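Local coordinates for secreted protein (Streptomyces lividans 1326, PDB 5LQI), which acts as a copper-radical oxidase of the AA5 family, probably oxidising an alcohol or aldehyde while reducing dioxygen to hydrogen peroxide, at residues G274-G279 / V297-T302; F84-T89 / L96-G101; D367-V372 / T388-L393; N56-Q61 / T102-K107; H122-D127 / N172-G177. The protein carries 1 engineered substitution. One frame throughout, in Å; residues are numbered along the deposited sequence. Where two conformers were deposited one is given.

Contact 1 of 5, residues G274-G279 / V297-T302; sequences GQLVPG and VRQFPT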
# COMPACT_ATOMS: atom_id res chain seq x y z
N GLY A 274 0.51 -0.26 20.17
CA GLY A 274 1.56 -0.73 19.31
C GLY A 274 1.59 -2.24 19.09
O GLY A 274 2.49 -2.72 18.41
N GLN A 275 0.53 -2.93 19.49
CA GLN A 275 0.40 -4.36 19.27
C GLN A 275 -0.26 -4.53 17.92
O GLN A 275 -1.07 -3.70 17.48
CB GLN A 275 -0.47 -5.07 20.31
CG GLN A 275 -0.10 -4.84 21.75
CD GLN A 275 -1.17 -5.39 22.70
OE1 GLN A 275 -2.38 -4.91 22.72
NE2 GLN A 275 -0.83 -6.45 23.39
N LEU A 276 0.05 -5.66 17.28
CA LEU A 276 -0.67 -6.01 16.06
C LEU A 276 -2.10 -6.36 16.41
O LEU A 276 -2.35 -7.16 17.31
CB LEU A 276 -0.00 -7.16 15.31
CG LEU A 276 -0.66 -7.41 13.94
CD1 LEU A 276 -0.38 -6.30 12.94
CD2 LEU A 276 -0.13 -8.70 13.39
N VAL A 277 -3.06 -5.77 15.72
CA VAL A 277 -4.44 -6.10 16.00
C VAL A 277 -4.66 -7.61 15.71
O VAL A 277 -4.34 -8.05 14.58
CB VAL A 277 -5.43 -5.21 15.20
CG1 VAL A 277 -6.84 -5.73 15.35
CG2 VAL A 277 -5.41 -3.79 15.72
N PRO A 278 -5.19 -8.40 16.69
CA PRO A 278 -5.18 -9.87 16.55
C PRO A 278 -6.35 -10.42 15.71
O PRO A 278 -7.27 -11.11 16.20
CB PRO A 278 -5.17 -10.36 18.05
CG PRO A 278 -5.96 -9.29 18.79
CD PRO A 278 -5.68 -7.98 18.04
N GLY A 279 -6.39 -10.02 14.42
CA GLY A 279 -7.41 -10.51 13.53
C GLY A 279 -8.80 -10.01 13.73
O GLY A 279 -9.69 -10.59 13.19
N VAL A 297 -12.36 -14.18 13.50
CA VAL A 297 -11.05 -13.55 13.41
C VAL A 297 -10.17 -14.12 12.33
O VAL A 297 -10.15 -15.33 12.08
CB VAL A 297 -10.22 -13.57 14.74
CG1 VAL A 297 -11.00 -12.93 15.90
CG2 VAL A 297 -9.75 -14.96 15.10
N ARG A 298 -9.42 -13.25 11.66
CA ARG A 298 -8.34 -13.72 10.82
C ARG A 298 -7.28 -12.63 10.77
O ARG A 298 -7.57 -11.45 10.45
CB ARG A 298 -8.84 -14.09 9.42
CG ARG A 298 -7.74 -14.69 8.55
CD ARG A 298 -8.23 -15.42 7.33
NE ARG A 298 -9.02 -16.59 7.67
CZ ARG A 298 -8.53 -17.77 8.09
NH1 ARG A 298 -7.24 -17.99 8.18
NH2 ARG A 298 -9.38 -18.75 8.38
N GLN A 299 -6.07 -13.01 11.12
CA GLN A 299 -5.01 -12.06 11.35
C GLN A 299 -4.12 -11.95 10.12
O GLN A 299 -3.80 -12.93 9.47
CB GLN A 299 -4.20 -12.49 12.58
CG GLN A 299 -3.10 -11.54 12.97
CD GLN A 299 -2.33 -12.03 14.17
OE1 GLN A 299 -2.90 -12.19 15.23
NE2 GLN A 299 -1.04 -12.26 14.02
N PHE A 300 -3.75 -10.73 9.79
CA PHE A 300 -2.84 -10.49 8.70
C PHE A 300 -1.77 -9.52 9.18
O PHE A 300 -1.98 -8.78 10.12
CB PHE A 300 -3.58 -9.90 7.47
CG PHE A 300 -4.54 -10.83 6.80
CD1 PHE A 300 -5.82 -10.97 7.27
CD2 PHE A 300 -4.17 -11.54 5.68
CE1 PHE A 300 -6.74 -11.78 6.64
CE2 PHE A 300 -5.07 -12.41 5.05
CZ PHE A 300 -6.37 -12.53 5.53
N PRO A 301 -0.64 -9.45 8.48
CA PRO A 301 0.24 -8.33 8.74
C PRO A 301 -0.35 -6.99 8.27
O PRO A 301 -1.46 -6.95 7.74
CB PRO A 301 1.54 -8.70 7.97
CG PRO A 301 1.22 -9.85 7.08
CD PRO A 301 -0.23 -10.18 7.24
N THR A 302 0.41 -5.92 8.41
CA THR A 302 -0.11 -4.58 8.05
C THR A 302 -0.15 -4.44 6.52
O THR A 302 0.59 -5.15 5.78
CB THR A 302 0.72 -3.45 8.62
OG1 THR A 302 2.06 -3.51 8.13
CG2 THR A 302 0.74 -3.48 10.18
O HOH W 1 -4.49 -8.56 11.90

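Contact 2 of 5, residues F84-T89 / L96-G101; sequences FCTGHT and LLIAGG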
# COMPACT_ATOMS: atom_id res chain seq x y z
N PHE A 84 -0.74 9.73 8.19
CA PHE A 84 0.45 9.22 7.45
C PHE A 84 0.58 7.71 7.06
O PHE A 84 1.21 7.41 6.04
CB PHE A 84 1.75 9.76 8.07
CG PHE A 84 2.65 8.75 8.67
CD1 PHE A 84 3.24 7.75 7.91
CD2 PHE A 84 3.00 8.86 10.01
CE1 PHE A 84 4.11 6.85 8.48
CE2 PHE A 84 3.87 7.95 10.60
CZ PHE A 84 4.42 6.93 9.83
N CYS A 85 -0.06 6.81 7.80
CA CYS A 85 -0.41 5.41 7.96
C CYS A 85 -1.90 5.06 8.14
O CYS A 85 -2.30 4.08 8.77
CB CYS A 85 0.56 4.69 8.88
SG CYS A 85 0.77 5.27 10.52
N THR A 86 -2.71 5.82 7.41
CA THR A 86 -4.10 5.53 7.26
C THR A 86 -4.36 4.48 6.19
O THR A 86 -3.48 4.20 5.39
CB THR A 86 -4.83 6.86 6.99
OG1 THR A 86 -6.20 6.78 7.41
CG2 THR A 86 -4.64 7.30 5.58
N GLY A 87 -5.55 3.90 6.18
CA GLY A 87 -6.05 3.06 5.07
C GLY A 87 -7.06 3.84 4.23
O GLY A 87 -7.64 4.82 4.70
N HIS A 88 -7.27 3.45 2.99
CA HIS A 88 -8.22 4.23 2.16
C HIS A 88 -8.67 3.45 0.91
O HIS A 88 -7.84 2.70 0.33
CB HIS A 88 -7.57 5.54 1.72
CG HIS A 88 -6.15 5.39 1.29
ND1 HIS A 88 -5.71 4.40 0.43
CD2 HIS A 88 -5.05 6.06 1.67
CE1 HIS A 88 -4.41 4.52 0.23
NE2 HIS A 88 -3.98 5.49 1.01
N THR A 89 -9.91 3.66 0.51
CA THR A 89 -10.40 3.21 -0.77
C THR A 89 -11.58 4.06 -1.21
O THR A 89 -12.23 4.72 -0.38
CB THR A 89 -10.70 1.69 -0.72
OG1 THR A 89 -10.83 1.17 -2.07
CG2 THR A 89 -11.89 1.39 0.10
N LEU A 96 -13.54 9.25 -0.94
CA LEU A 96 -12.49 8.32 -0.51
C LEU A 96 -12.70 8.06 1.01
O LEU A 96 -12.73 8.99 1.79
CB LEU A 96 -11.11 8.88 -0.89
CG LEU A 96 -9.90 8.00 -0.63
CD1 LEU A 96 -9.64 7.03 -1.76
CD2 LEU A 96 -8.64 8.82 -0.38
N LEU A 97 -12.98 6.85 1.40
CA LEU A 97 -12.97 6.52 2.82
C LEU A 97 -11.51 6.47 3.33
O LEU A 97 -10.65 5.86 2.69
CB LEU A 97 -13.68 5.21 3.08
CG LEU A 97 -13.78 4.73 4.54
CD1 LEU A 97 -14.73 5.69 5.30
CD2 LEU A 97 -14.31 3.31 4.60
N ILE A 98 -11.25 7.15 4.46
CA ILE A 98 -9.93 7.18 5.09
C ILE A 98 -10.08 6.82 6.52
O ILE A 98 -10.96 7.39 7.23
CB ILE A 98 -9.30 8.56 5.15
CG1 ILE A 98 -9.41 9.20 3.82
CG2 ILE A 98 -7.79 8.39 5.33
CD1 ILE A 98 -10.11 10.42 4.03
N ALA A 99 -9.26 5.89 6.99
CA ALA A 99 -9.44 5.49 8.38
C ALA A 99 -8.14 5.00 8.97
O ALA A 99 -7.36 4.27 8.28
CB ALA A 99 -10.48 4.40 8.47
N GLY A 100 -7.94 5.36 10.27
CA GLY A 100 -6.77 4.90 11.00
C GLY A 100 -5.73 5.97 10.89
O GLY A 100 -6.03 7.09 10.44
N GLY A 101 -4.53 5.67 11.31
CA GLY A 101 -3.45 6.62 11.40
C GLY A 101 -2.66 6.34 12.69
O GLY A 101 -2.80 5.26 13.28

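Contact 3 of 5, residues D367-V372 / T388-L393; sequences DEKYMV and TRIADL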
# COMPACT_ATOMS: atom_id res chain seq x y z
N ASP A 367 -9.86 -11.56 -16.34
CA ASP A 367 -9.02 -12.79 -16.31
C ASP A 367 -8.60 -13.26 -14.94
O ASP A 367 -8.16 -14.38 -14.81
CB ASP A 367 -7.76 -12.61 -17.16
CG ASP A 367 -8.09 -12.39 -18.60
OD1 ASP A 367 -9.23 -12.74 -19.04
OD2 ASP A 367 -7.20 -11.90 -19.31
N GLU A 368 -8.70 -12.39 -13.92
CA GLU A 368 -8.43 -12.78 -12.55
C GLU A 368 -6.97 -13.29 -12.41
O GLU A 368 -6.70 -14.30 -11.75
CB GLU A 368 -9.52 -13.77 -12.10
CG GLU A 368 -9.73 -13.80 -10.59
CD GLU A 368 -10.75 -12.77 -10.07
OE1 GLU A 368 -10.32 -11.71 -9.49
OE2 GLU A 368 -11.99 -13.07 -10.26
N LYS A 369 -6.04 -12.57 -13.05
CA LYS A 369 -4.61 -12.80 -12.95
C LYS A 369 -3.92 -11.73 -12.15
O LYS A 369 -3.96 -10.56 -12.53
CB LYS A 369 -3.89 -12.84 -14.30
CG LYS A 369 -4.16 -14.07 -15.10
CD LYS A 369 -3.08 -14.29 -16.22
CE LYS A 369 -3.72 -14.78 -17.45
NZ LYS A 369 -2.76 -14.92 -18.59
N TYR A 370 -3.25 -12.16 -11.07
CA TYR A 370 -2.51 -11.29 -10.17
C TYR A 370 -1.03 -11.50 -10.28
O TYR A 370 -0.57 -12.66 -10.33
CB TYR A 370 -2.96 -11.53 -8.77
CG TYR A 370 -4.42 -11.24 -8.54
CD1 TYR A 370 -5.39 -12.12 -8.87
CD2 TYR A 370 -4.81 -10.03 -8.00
CE1 TYR A 370 -6.73 -11.84 -8.65
CE2 TYR A 370 -6.13 -9.74 -7.77
CZ TYR A 370 -7.07 -10.66 -8.07
OH TYR A 370 -8.39 -10.30 -7.85
N MET A 371 -0.29 -10.39 -10.29
CA MET A 371 1.18 -10.37 -10.26
C MET A 371 1.70 -9.71 -8.97
O MET A 371 1.31 -8.58 -8.66
CB MET A 371 1.74 -9.63 -11.44
CG MET A 371 3.26 -9.43 -11.45
SD MET A 371 3.90 -8.74 -13.01
CE MET A 371 3.08 -7.20 -13.24
N VAL A 372 2.59 -10.46 -8.30
CA VAL A 372 3.42 -10.01 -7.18
C VAL A 372 4.84 -9.71 -7.68
O VAL A 372 5.47 -10.54 -8.41
CB VAL A 372 3.41 -11.01 -6.00
CG1 VAL A 372 4.29 -10.58 -4.87
CG2 VAL A 372 2.03 -11.21 -5.46
N THR A 388 9.07 -11.73 -10.40
CA THR A 388 7.62 -11.59 -10.48
C THR A 388 6.98 -12.98 -10.35
O THR A 388 7.54 -14.00 -10.79
CB THR A 388 7.13 -10.82 -11.76
OG1 THR A 388 7.37 -11.62 -12.95
CG2 THR A 388 7.81 -9.55 -11.83
N ARG A 389 5.79 -13.00 -9.74
CA ARG A 389 5.03 -14.20 -9.57
C ARG A 389 3.59 -13.93 -9.94
O ARG A 389 2.94 -13.01 -9.42
CB ARG A 389 5.11 -14.77 -8.11
CG ARG A 389 6.51 -14.92 -7.61
CD ARG A 389 7.12 -13.61 -7.16
NE ARG A 389 7.72 -13.63 -5.83
CZ ARG A 389 8.13 -12.54 -5.16
NH1 ARG A 389 8.05 -11.33 -5.71
NH2 ARG A 389 8.62 -12.67 -3.92
N ILE A 390 3.05 -14.82 -10.76
CA ILE A 390 1.70 -14.64 -11.29
C ILE A 390 0.76 -15.78 -10.91
O ILE A 390 1.10 -16.96 -11.14
CB ILE A 390 1.79 -14.53 -12.84
CG1 ILE A 390 2.60 -13.29 -13.20
CG2 ILE A 390 0.41 -14.36 -13.43
CD1 ILE A 390 3.26 -13.36 -14.53
N ALA A 391 -0.41 -15.44 -10.36
CA ALA A 391 -1.49 -16.39 -10.09
C ALA A 391 -2.73 -16.17 -10.95
O ALA A 391 -3.34 -15.07 -10.93
CB ALA A 391 -1.87 -16.34 -8.63
N ASP A 392 -3.07 -17.19 -11.72
CA ASP A 392 -4.29 -17.18 -12.52
C ASP A 392 -5.36 -17.89 -11.67
O ASP A 392 -5.36 -19.10 -11.55
CB ASP A 392 -4.03 -17.86 -13.88
CG ASP A 392 -5.26 -17.91 -14.78
OD1 ASP A 392 -6.39 -17.68 -14.31
OD2 ASP A 392 -5.06 -18.22 -16.00
N LEU A 393 -6.30 -17.12 -11.16
CA LEU A 393 -7.37 -17.65 -10.32
C LEU A 393 -8.56 -18.27 -11.05
O LEU A 393 -9.42 -18.85 -10.42
CB LEU A 393 -7.82 -16.61 -9.31
CG LEU A 393 -6.68 -15.94 -8.54
CD1 LEU A 393 -7.31 -15.03 -7.47
CD2 LEU A 393 -5.71 -16.96 -7.90
O HOH W 2 -7.44 -16.17 -16.53

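Contact 4 of 5, residues N56-Q61 / T102-K107; sequences NSDDKQ and TKRYEK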
# COMPACT_ATOMS: atom_id res chain seq x y z
N ASN A 56 6.87 17.44 13.21
CA ASN A 56 5.48 17.65 12.84
C ASN A 56 4.51 16.87 13.74
O ASN A 56 3.43 17.38 14.05
CB ASN A 56 5.21 17.26 11.39
CG ASN A 56 5.86 18.19 10.40
OD1 ASN A 56 6.30 19.29 10.72
ND2 ASN A 56 5.92 17.73 9.18
N SER A 57 4.89 15.66 14.12
CA SER A 57 4.11 14.90 15.09
C SER A 57 3.95 15.69 16.41
O SER A 57 2.86 15.83 16.87
CB SER A 57 4.74 13.56 15.41
OG SER A 57 3.75 12.78 16.07
N ASP A 58 5.08 16.13 16.95
CA ASP A 58 5.16 16.97 18.19
C ASP A 58 4.25 18.20 18.11
O ASP A 58 3.50 18.48 19.05
CB ASP A 58 6.62 17.38 18.55
CG ASP A 58 7.54 16.15 18.94
OD1 ASP A 58 7.04 15.02 19.16
OD2 ASP A 58 8.80 16.29 18.98
N ASP A 59 4.25 18.86 16.96
CA ASP A 59 3.48 20.07 16.72
C ASP A 59 2.06 19.84 16.28
O ASP A 59 1.37 20.82 16.02
CB ASP A 59 4.17 20.92 15.61
CG ASP A 59 5.55 21.47 16.04
OD1 ASP A 59 5.86 21.54 17.26
OD2 ASP A 59 6.33 21.81 15.12
N LYS A 60 1.61 18.58 16.10
CA LYS A 60 0.31 18.32 15.47
C LYS A 60 0.20 19.00 14.11
O LYS A 60 -0.81 19.66 13.81
CB LYS A 60 -0.88 18.82 16.31
CG LYS A 60 -1.29 18.03 17.49
CD LYS A 60 -2.80 18.21 17.82
CE LYS A 60 -3.29 19.67 17.73
NZ LYS A 60 -4.43 20.05 18.61
N GLN A 61 1.23 18.86 13.26
CA GLN A 61 1.24 19.57 11.99
C GLN A 61 0.92 18.49 10.95
O GLN A 61 1.75 17.60 10.73
CB GLN A 61 2.64 20.21 11.76
CG GLN A 61 2.90 20.75 10.39
CD GLN A 61 1.98 21.90 10.08
OE1 GLN A 61 1.88 22.83 10.87
NE2 GLN A 61 1.26 21.81 8.98
N THR A 102 -1.89 7.33 13.13
CA THR A 102 -1.09 7.22 14.32
C THR A 102 -1.30 8.38 15.33
O THR A 102 -1.60 9.50 14.95
CB THR A 102 0.39 7.13 13.96
OG1 THR A 102 1.13 6.82 15.15
CG2 THR A 102 0.90 8.38 13.33
N LYS A 103 -1.08 8.04 16.59
CA LYS A 103 -0.94 8.99 17.67
C LYS A 103 0.39 9.65 17.57
O LYS A 103 1.30 9.18 16.84
CB LYS A 103 -0.96 8.26 19.04
CG LYS A 103 -2.32 7.83 19.51
CD LYS A 103 -2.19 6.67 20.52
CE LYS A 103 -2.36 7.01 21.96
NZ LYS A 103 -2.28 5.69 22.69
N ARG A 104 0.54 10.71 18.36
CA ARG A 104 1.82 11.41 18.42
C ARG A 104 2.90 10.38 18.72
O ARG A 104 2.67 9.47 19.50
CB ARG A 104 1.77 12.57 19.42
CG ARG A 104 3.11 13.15 19.85
CD ARG A 104 2.83 14.35 20.75
NE ARG A 104 4.04 14.98 21.30
CZ ARG A 104 4.18 16.28 21.58
NH1 ARG A 104 3.21 17.16 21.37
NH2 ARG A 104 5.33 16.73 22.08
N TYR A 105 4.02 10.44 18.03
CA TYR A 105 5.02 9.39 18.25
C TYR A 105 6.28 10.07 18.76
O TYR A 105 6.74 11.03 18.13
CB TYR A 105 5.32 8.57 16.98
CG TYR A 105 5.38 9.32 15.68
CD1 TYR A 105 4.25 9.53 14.95
CD2 TYR A 105 6.59 9.77 15.15
CE1 TYR A 105 4.30 10.19 13.76
CE2 TYR A 105 6.65 10.41 13.94
CZ TYR A 105 5.51 10.62 13.26
OH TYR A 105 5.48 11.28 12.12
N GLU A 106 6.80 9.60 19.91
CA GLU A 106 8.08 10.10 20.49
C GLU A 106 9.28 9.21 20.07
O GLU A 106 9.15 7.98 19.98
CB GLU A 106 7.99 10.19 22.02
N LYS A 107 10.43 9.84 19.80
CA LYS A 107 11.67 9.10 19.47
C LYS A 107 12.01 8.14 20.63
O LYS A 107 11.75 8.46 21.79
CB LYS A 107 12.83 10.09 19.22
CG LYS A 107 14.07 9.47 18.58

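Contact 5 of 5, residues H122-D127 / N172-G177; sequences HNENPD and NDPGLG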
# COMPACT_ATOMS: atom_id res chain seq x y z
N HIS A 122 3.05 -9.45 29.39
CA HIS A 122 1.74 -9.94 29.71
C HIS A 122 1.80 -10.60 31.12
O HIS A 122 2.74 -11.34 31.40
CB HIS A 122 1.31 -10.97 28.69
CG HIS A 122 1.09 -10.41 27.33
ND1 HIS A 122 -0.07 -10.65 26.60
CD2 HIS A 122 1.87 -9.62 26.55
CE1 HIS A 122 0.01 -10.03 25.43
NE2 HIS A 122 1.17 -9.40 25.37
N ASN A 123 0.78 -10.32 31.92
CA ASN A 123 0.57 -10.95 33.22
C ASN A 123 -0.76 -11.67 33.24
O ASN A 123 -1.78 -11.02 33.34
CB ASN A 123 0.52 -9.87 34.31
CG ASN A 123 0.33 -10.46 35.72
OD1 ASN A 123 0.43 -11.69 35.91
ND2 ASN A 123 0.03 -9.60 36.70
N GLU A 124 -0.73 -13.00 33.25
CA GLU A 124 -1.96 -13.83 33.34
C GLU A 124 -2.52 -14.05 34.76
O GLU A 124 -3.54 -14.66 34.90
CB GLU A 124 -1.77 -15.18 32.64
CG GLU A 124 -1.13 -15.01 31.27
CD GLU A 124 -1.71 -15.86 30.19
OE1 GLU A 124 -1.44 -17.08 30.16
OE2 GLU A 124 -2.41 -15.26 29.33
N ASN A 125 -1.85 -13.52 35.76
CA ASN A 125 -2.23 -13.73 37.16
C ASN A 125 -3.31 -12.69 37.56
O ASN A 125 -3.03 -11.50 37.59
CB ASN A 125 -1.00 -13.62 38.08
CG ASN A 125 -1.27 -14.16 39.50
OD1 ASN A 125 -2.42 -14.35 39.90
ND2 ASN A 125 -0.18 -14.40 40.27
N PRO A 126 -4.54 -13.16 37.85
CA PRO A 126 -5.63 -12.26 38.30
C PRO A 126 -5.58 -11.79 39.74
O PRO A 126 -6.31 -10.84 40.09
CB PRO A 126 -6.88 -13.10 38.07
CG PRO A 126 -6.41 -14.51 38.24
CD PRO A 126 -5.06 -14.53 37.60
N ASP A 127 -4.71 -12.42 40.55
CA ASP A 127 -4.60 -12.14 41.98
C ASP A 127 -3.61 -11.05 42.33
O ASP A 127 -3.68 -10.51 43.41
CB ASP A 127 -4.12 -13.38 42.75
CG ASP A 127 -5.02 -14.57 42.58
OD1 ASP A 127 -6.19 -14.42 42.17
OD2 ASP A 127 -4.54 -15.69 42.89
N ASN A 172 -8.97 -15.62 31.29
CA ASN A 172 -8.49 -14.37 31.95
C ASN A 172 -7.83 -13.46 30.90
O ASN A 172 -7.08 -13.94 30.06
CB ASN A 172 -7.43 -14.63 33.01
CG ASN A 172 -7.98 -15.25 34.28
OD1 ASN A 172 -8.94 -14.76 34.87
ND2 ASN A 172 -7.35 -16.32 34.73
N ASP A 173 -8.10 -12.15 30.95
CA ASP A 173 -7.53 -11.16 29.98
C ASP A 173 -6.26 -10.63 30.66
O ASP A 173 -6.34 -10.05 31.74
CB ASP A 173 -8.48 -9.96 29.72
CG ASP A 173 -9.53 -10.21 28.64
OD1 ASP A 173 -9.38 -11.07 27.73
OD2 ASP A 173 -10.54 -9.47 28.66
N PRO A 174 -5.09 -10.81 30.02
CA PRO A 174 -3.85 -10.46 30.70
C PRO A 174 -3.68 -8.98 31.02
O PRO A 174 -4.12 -8.12 30.27
CB PRO A 174 -2.77 -10.93 29.73
CG PRO A 174 -3.45 -11.15 28.43
CD PRO A 174 -4.83 -11.60 28.81
N GLY A 175 -3.00 -8.72 32.12
CA GLY A 175 -2.46 -7.40 32.38
C GLY A 175 -1.31 -7.09 31.42
O GLY A 175 -0.48 -7.97 31.15
N LEU A 176 -1.24 -5.85 30.95
CA LEU A 176 -0.18 -5.44 30.03
C LEU A 176 0.67 -4.30 30.54
O LEU A 176 0.16 -3.35 31.07
CB LEU A 176 -0.78 -5.04 28.67
CG LEU A 176 -1.79 -5.98 28.05
CD1 LEU A 176 -2.50 -5.29 26.87
CD2 LEU A 176 -1.08 -7.28 27.60
N GLY A 177 1.98 -4.39 30.32
CA GLY A 177 2.89 -3.30 30.66
C GLY A 177 3.97 -3.24 29.58
O GLY A 177 4.65 -4.25 29.31

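Contact 1 of 5, residues G274-G279 / V297-T302
G279 and R298 supply the one direct backbone hydrogen bond: R298 N reaches G279 O at 3.1 Å, with an N-H...O angle of 143°. V297 CA adds a C-H...O contact to the same oxygen. The polar link farther along runs through a water, which donates to V277 O at 2.7 Å and accepts from F300 N at 3.1 Å. Within 274-279, an inverse gamma turn centred on P278 is closed by G279 N to V277 O (2.8 Å), so V277 O serves both the turn and the water.

Van der Waals contacts fill in the rest. With CG of Q299 anti to the backbone N (chi1 -177°) and the chain extended, its CB and CG lie against G279 while OE1 stops 3.5 Å from P278 CA. L276 splits its branches, CD2 meeting Q299 NE2 at 3.7 Å and CD1 meeting T302 CG2 at 4.1 Å. R298 takes its guanidinium elsewhere, to N340 O.

The contact joins the loop between the second and third strands of one propeller blade to the connection leading into the next, strand 306-308. The polar part of the match rests on main-chain atoms and one water, the rest on packing by L276 and Q299, with no charged pair between the loops.

Contact 2 of 5, residues F84-T89 / L96-G101
T86 and I98 make the tightest packing here: T86 CG2 and I98 CG2 are 3.3 Å apart, closer than ordinary van der Waals contact. T86 OG1, set roughly anti to the backbone nitrogen at chi1 -154°, is thereby directed at the turning main chain of the other segment, 2.9 Å from A99 O and 3.1 Å from G100 O.

Next to it the strands run nearly antiparallel, 168° between their directions, and pair G87 with A99 and T89 with L97. G87 N to A99 O is 2.8 Å and almost straight at 174°. Strands 87-90 and 96-99 form a beta hairpin, the first two strands of a four-stranded blade of the galactose-oxidase-like propeller. Beyond the last bond, L96 CD1 folds back on T89 C at 3.6 Å.

Packing is looser where the hairpin frays, although this end too is buried. C85 O is 3.7 Å from G101 N, and C85 SG comes no nearer than 4.2 Å to G101 C. The C85 side chain touches Y253, consistent with the cysteine-tyrosine pair of copper-radical oxidases, and its SG lies over the F84 ring. H88 likewise has its polar partner outside the hairpin, NE2 bonding to H35 ND1.

Contact 3 of 5, residues D367-V372 / T388-L393
Y370 and A391 exchange two backbone hydrogen bonds, Y370 N to A391 O at 2.9 Å and A391 N to Y370 O at 2.8 Å. V372 and R389 form a second such pair, and L393 N extends the ladder past the strand end to E368 O with an N-H...O angle of 167°. K369 with D392 and M371 with I390 are the intervening non-hydrogen-bonded pairs, and C-H...O contacts from the CA atoms of K369, M371 and I390 flank the bonds.

The strands cross at 161° with axes 4.5 Å apart, and are the two inner strands of a four-stranded antiparallel meander, a blade of the propeller flanked by strands 358-361 and 400-402.

Apolar contacts lie on both faces. The L393 and Y370 side chains cross at about a right angle, L393 CD1 3.5 Å from Y370 CE1, while L393 CB meets E368 CG at 3.6 Å. On the face carrying M371 and I390, M371 CB packs on I390 CG1, and the M371 sulfur SD passes 4.0 Å from T388 CB.

Polar side chains are tied down from several directions. E368, bent at chi2 (88°), brings OE1 to within 2.9 Å of Y370 OH, which donates to it, and Q310 N binds its other oxygen. R389 has V372 CG1 over one face of its guanidinium; its buried nitrogens are satisfied by the carbonyls of G374, S349, D350 and M353. At the more open end a water donates to D367 O and, at 2.9 Å, to D392 OD1, which also accepts from K394 N.

Contact 4 of 5, residues N56-Q61 / T102-K107
S57 and R104 come closest in backbone terms, their CA atoms 5.3 Å apart, where the end of helix 54-58 meets the irregular segment 102-107. The S57 hydroxyl makes the directional contact. Y105 N donates to S57 OG over 3.1 Å at 159°, and the same oxygen sits above the Y105 ring, offset toward its rim. S57 CB lies more centrally, 3.8 Å from the ring centroid and 13° off the normal, a CH-pi contact. Turning the ring under the serine is the Y105 chi1 of 40°, with CG between the backbone nitrogen and carbonyl carbon; the phenol is then fixed by S50 OG and an edge-to-face contact with F225.

R104 reaches across the helix end with an extended chain and lays one guanidinium face on the D58 backbone, D58 CA standing 3.6 Å above its plane. Its attraction to the D58 carboxylate is a long salt bridge, OD1 to R104 NE at 3.7 Å, with the oxygen well out of the guanidinium plane, so only charge is at work.

Just past these residues the helix closes in a Schellman motif: Q61 N bonds to N56 O at 2.8 Å, K60 N bonds to S57 O, and K60 has positive phi.

Contact 5 of 5, residues H122-D127 / N172-G177
H122 and L176 each hold CG anti to the carbonyl carbon (chi1 -67° and -48°), which places the leucine methyl over the imidazole; their pairing across the strands, a non-hydrogen-bonded one, puts both side chains on the same face of the sheet. L176 CD2 stands 3.6 Å from the ring centroid and 7° off its normal, a well-centred CH-pi contact; Y212 stacks with this ring as well. P174 lies alongside, its CG 3.9 Å from H122 ND1.

Next in register, N123 and G175 form a hydrogen-bonded pair: N123 N to G175 O at 2.8 Å and G175 N to N123 O at 2.9 Å. G175 has no side chain, and its CA comes within 4.7 Å of N123 CA.

Beyond the pair the chain leaves the sheet through two consecutive Asx turns. N123 OD1 accepts from N125 N at 2.9 Å, and N125 OD1 from D127 N; in both the donor sits above the plane of the amide. P126 then meets N172 at about a right angle, CG to ND2 4.1 Å.

Strands 116-123 and 175-182 are thus neighbours in a closed six-stranded antiparallel barrel, the GlxA beta barrel domain, and this contact lies where that pairing runs out into loops.

In the fold
Contacts 2 and 3 lie within separate blades of the propeller, while contact 1 joins one blade to the linker into the next; their centres are 17 Å (contacts 1 and 2), 25 Å (1 and 3) and 26 Å (2 and 3) apart, with no touching atoms. Contact 2 is probably nearest the copper site, empty in this apo form, because C85 lies against Y253. Contact 4 touches contact 2: C85 SG packs on T102 CB at 3.9 Å, and in sequence the whole hairpin falls between 56-61 and 102-107. Contact 5 belongs to the barrel, yet touches contact 1 through L176 and the Q275 side chain, joining barrel to propeller. Contacts 3 and 4 lie on opposite sides of the chain's centre, their centres 39 Å apart.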